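Local coordinates for protein KLLA0F20702p (Kluyveromyces lactis, PDB 5Y5A) that probably serves as the Est1 subunit of yeast telomerase, helping to bring the enzyme to telomeres through its interaction with Cdc13, at residues Thr477-Asp485 with Asn522-Arg533. Residues are numbered along the deposited sequence; the frame is centred on the assembly and turned at random.
Sequences TRDYFYEED and NKLTAKEEHSSR
NE and NH2 of Arg533 each take one oxygen of Glu484 in almost the same plane, a pairing that suits a guanidinium, whose NE and NH2 hydrogens point the same way, to the two oxygens of a carboxylate. NE donates to Glu484 OE1 at 2.7 Å, almost straight at 174°. NH2 donates to Glu484 OE2 at 2.8 Å, and both oxygens use their syn lone pairs. NH2 also gives a longer, more bent bond to Glu483 OE1 (3.1 Å), so one nitrogen serves two acids, while CD2 of Tyr482 sits over the rim of one guanidinium face, its ring tilted rather than stacked. Arg427 of helix 421-433 is a second cationic partner for Glu484 OE1. With an alanine in place of Arg533, Glu483 and Glu484 would probably lose their shared counter-charge, and the ring of Tyr482 the group packed against it.

Tyrosines suit the loop because each carries a hydroxyl on a rigid apolar plate. Tyr480 CG sits between the backbone N and the carbonyl carbon (chi1 61°), which sends the ring across to Leu524 and Glu529. There its OH accepts from Leu524 N (3.0 Å, 168°), satisfying a backbone amide just before the helix. Tyr480 OH also lies 2.4 Å from Glu529 OE2, to which it would donate, though so short a distance is doubtful in detail. Tyr482 OH pairs with Ser532 OG at 2.7 Å, a small hydroxyl that lets the ring edge approach closely. Thr525 and Glu528 satisfy amides at the helix start reciprocally: Glu528 N donates to Thr525 OG1 and Thr525 N to Glu528 OE2. This capping box opens helix 526-546, which a salt-bridge network joins to the start of helix 483-487 in this largely helical Est1 fragment.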
# COMPACT_ATOMS: atom_id res chain seq x y z
N THR A 477 -24.36 3.29 -9.62
CA THR A 477 -24.00 1.95 -9.18
C THR A 477 -23.17 1.24 -10.24
O THR A 477 -22.85 1.81 -11.29
CB THR A 477 -25.24 1.09 -8.87
OG1 THR A 477 -25.99 0.86 -10.07
CG2 THR A 477 -26.13 1.78 -7.85
N ARG A 478 -22.83 -0.01 -9.95
CA ARG A 478 -21.87 -0.76 -10.75
C ARG A 478 -21.86 -2.23 -10.34
O ARG A 478 -22.46 -2.60 -9.33
CB ARG A 478 -20.49 -0.18 -10.59
CG ARG A 478 -20.03 -0.19 -9.15
CD ARG A 478 -18.64 0.33 -9.05
NE ARG A 478 -18.18 0.43 -7.67
CZ ARG A 478 -16.92 0.71 -7.35
NH1 ARG A 478 -16.04 0.90 -8.33
NH2 ARG A 478 -16.55 0.80 -6.08
N ASP A 479 -21.16 -3.06 -11.10
CA ASP A 479 -21.19 -4.49 -10.87
C ASP A 479 -19.88 -5.05 -10.33
O ASP A 479 -19.82 -6.22 -9.94
CB ASP A 479 -21.59 -5.22 -12.15
CG ASP A 479 -23.03 -4.95 -12.54
OD1 ASP A 479 -23.83 -4.66 -11.63
OD2 ASP A 479 -23.35 -5.03 -13.74
N TYR A 480 -18.84 -4.22 -10.30
CA TYR A 480 -17.53 -4.68 -9.85
C TYR A 480 -16.62 -3.52 -9.47
O TYR A 480 -16.89 -2.36 -9.79
CB TYR A 480 -16.87 -5.54 -10.93
CG TYR A 480 -16.62 -4.84 -12.26
CD1 TYR A 480 -15.43 -4.16 -12.50
CD2 TYR A 480 -17.58 -4.87 -13.28
CE1 TYR A 480 -15.20 -3.52 -13.70
CE2 TYR A 480 -17.35 -4.23 -14.49
CZ TYR A 480 -16.16 -3.56 -14.70
OH TYR A 480 -15.93 -2.93 -15.90
N PHE A 481 -15.52 -3.84 -8.79
CA PHE A 481 -14.54 -2.85 -8.37
C PHE A 481 -13.64 -2.41 -9.52
O PHE A 481 -13.31 -3.22 -10.40
CB PHE A 481 -13.68 -3.39 -7.23
CG PHE A 481 -14.23 -3.12 -5.85
CD1 PHE A 481 -15.52 -2.64 -5.69
CD2 PHE A 481 -13.44 -3.34 -4.73
CE1 PHE A 481 -16.01 -2.39 -4.43
CE2 PHE A 481 -13.94 -3.09 -3.46
CZ PHE A 481 -15.22 -2.61 -3.31
N TYR A 482 -13.25 -1.14 -9.52
CA TYR A 482 -12.32 -0.62 -10.51
C TYR A 482 -10.88 -0.66 -9.97
O TYR A 482 -10.67 -0.99 -8.79
CB TYR A 482 -12.70 0.81 -10.92
CG TYR A 482 -14.09 0.93 -11.53
CD1 TYR A 482 -14.66 -0.15 -12.20
CD2 TYR A 482 -14.82 2.10 -11.42
CE1 TYR A 482 -15.93 -0.05 -12.74
CE2 TYR A 482 -16.09 2.21 -11.98
CZ TYR A 482 -16.64 1.13 -12.63
OH TYR A 482 -17.89 1.22 -13.17
N GLU A 483 -9.91 -0.34 -10.82
CA GLU A 483 -8.50 -0.45 -10.45
C GLU A 483 -8.19 0.28 -9.16
O GLU A 483 -7.56 -0.28 -8.26
CB GLU A 483 -7.58 0.08 -11.57
CG GLU A 483 -7.51 -0.79 -12.82
CD GLU A 483 -8.46 -0.33 -13.92
OE1 GLU A 483 -9.55 0.21 -13.60
OE2 GLU A 483 -8.11 -0.51 -15.11
N GLU A 484 -8.65 1.52 -9.06
CA GLU A 484 -8.36 2.33 -7.88
C GLU A 484 -9.06 1.78 -6.64
O GLU A 484 -8.55 1.91 -5.53
CB GLU A 484 -8.73 3.80 -8.12
CG GLU A 484 -10.23 4.08 -8.33
CD GLU A 484 -10.64 4.06 -9.79
OE1 GLU A 484 -11.53 4.85 -10.17
OE2 GLU A 484 -10.06 3.26 -10.57
N ASP A 485 -10.22 1.15 -6.81
CA ASP A 485 -10.91 0.51 -5.69
C ASP A 485 -10.05 -0.62 -5.14
O ASP A 485 -9.79 -0.70 -3.94
CB ASP A 485 -12.29 -0.04 -6.10
CG ASP A 485 -13.23 1.04 -6.62
OD1 ASP A 485 -13.83 1.76 -5.81
OD2 ASP A 485 -13.38 1.14 -7.85
N ASN A 522 -19.70 -9.38 -16.55
CA ASN A 522 -20.00 -8.05 -17.05
C ASN A 522 -18.82 -7.11 -16.86
O ASN A 522 -18.79 -6.33 -15.92
CB ASN A 522 -21.23 -7.48 -16.35
CG ASN A 522 -21.49 -6.02 -16.71
OD1 ASN A 522 -21.31 -5.12 -15.89
ND2 ASN A 522 -21.90 -5.79 -17.95
N LYS A 523 -17.84 -7.21 -17.74
CA LYS A 523 -16.78 -6.21 -17.79
C LYS A 523 -17.12 -5.18 -18.84
O LYS A 523 -17.51 -5.52 -19.96
CB LYS A 523 -15.42 -6.84 -18.06
CG LYS A 523 -14.27 -5.85 -18.04
CD LYS A 523 -12.94 -6.54 -18.28
CE LYS A 523 -11.79 -5.54 -18.28
NZ LYS A 523 -10.48 -6.20 -18.51
N LEU A 524 -17.00 -3.92 -18.47
CA LEU A 524 -17.37 -2.82 -19.35
C LEU A 524 -16.18 -2.38 -20.18
O LEU A 524 -15.03 -2.64 -19.81
CB LEU A 524 -17.91 -1.65 -18.53
CG LEU A 524 -19.06 -1.99 -17.58
CD1 LEU A 524 -19.25 -0.90 -16.54
CD2 LEU A 524 -20.34 -2.23 -18.38
N THR A 525 -16.44 -1.72 -21.31
CA THR A 525 -15.37 -1.13 -22.09
C THR A 525 -14.65 -0.07 -21.26
O THR A 525 -15.17 0.40 -20.25
CB THR A 525 -15.88 -0.47 -23.38
OG1 THR A 525 -16.64 0.69 -23.04
CG2 THR A 525 -16.76 -1.44 -24.16
N ALA A 526 -13.45 0.30 -21.69
CA ALA A 526 -12.72 1.37 -21.02
C ALA A 526 -13.55 2.65 -21.05
O ALA A 526 -13.54 3.43 -20.10
CB ALA A 526 -11.36 1.59 -21.68
N LYS A 527 -14.27 2.83 -22.15
CA LYS A 527 -15.14 3.98 -22.35
C LYS A 527 -16.28 3.99 -21.33
O LYS A 527 -16.52 4.99 -20.65
CB LYS A 527 -15.70 3.99 -23.77
CG LYS A 527 -16.73 5.07 -24.03
CD LYS A 527 -17.25 5.03 -25.46
CE LYS A 527 -18.33 6.08 -25.70
NZ LYS A 527 -18.96 5.94 -27.04
N GLU A 528 -16.98 2.87 -21.24
CA GLU A 528 -18.06 2.73 -20.28
C GLU A 528 -17.56 2.94 -18.86
O GLU A 528 -18.19 3.65 -18.08
CB GLU A 528 -18.73 1.37 -20.43
CG GLU A 528 -19.54 1.27 -21.72
CD GLU A 528 -19.94 -0.15 -22.08
OE1 GLU A 528 -20.66 -0.32 -23.08
OE2 GLU A 528 -19.53 -1.08 -21.36
N GLU A 529 -16.41 2.37 -18.53
CA GLU A 529 -15.84 2.57 -17.20
C GLU A 529 -15.55 4.04 -16.95
O GLU A 529 -15.81 4.56 -15.87
CB GLU A 529 -14.58 1.72 -17.01
CG GLU A 529 -14.87 0.23 -16.95
CD GLU A 529 -13.65 -0.61 -16.58
OE1 GLU A 529 -12.51 -0.12 -16.72
OE2 GLU A 529 -13.85 -1.77 -16.15
N HIS A 530 -15.03 4.72 -17.97
CA HIS A 530 -14.80 6.16 -17.91
C HIS A 530 -16.12 6.92 -17.68
O HIS A 530 -16.19 7.86 -16.88
CB HIS A 530 -14.12 6.65 -19.19
CG HIS A 530 -13.93 8.13 -19.26
ND1 HIS A 530 -14.76 8.96 -19.99
CD2 HIS A 530 -13.00 8.93 -18.68
CE1 HIS A 530 -14.35 10.21 -19.86
NE2 HIS A 530 -13.29 10.22 -19.07
N SER A 531 -17.17 6.49 -18.37
CA SER A 531 -18.49 7.09 -18.21
C SER A 531 -19.01 6.90 -16.78
O SER A 531 -19.51 7.83 -16.16
CB SER A 531 -19.46 6.49 -19.22
OG SER A 531 -20.73 7.11 -19.12
N SER A 532 -18.84 5.69 -16.26
CA SER A 532 -19.20 5.39 -14.88
C SER A 532 -18.46 6.28 -13.87
O SER A 532 -19.06 6.74 -12.90
CB SER A 532 -18.92 3.92 -14.57
OG SER A 532 -19.05 3.68 -13.17
N ARG A 533 -17.16 6.53 -14.09
CA ARG A 533 -16.40 7.44 -13.21
C ARG A 533 -16.90 8.88 -13.32
O ARG A 533 -16.92 9.62 -12.33
CB ARG A 533 -14.90 7.40 -13.51
CG ARG A 533 -14.22 6.10 -13.12
CD ARG A 533 -12.70 6.20 -13.27
NE ARG A 533 -12.03 4.98 -12.85
CZ ARG A 533 -11.68 3.99 -13.67
NH1 ARG A 533 -11.93 4.07 -14.98
NH2 ARG A 533 -11.08 2.92 -13.17
O HOH W 1 -11.55 -1.57 -14.15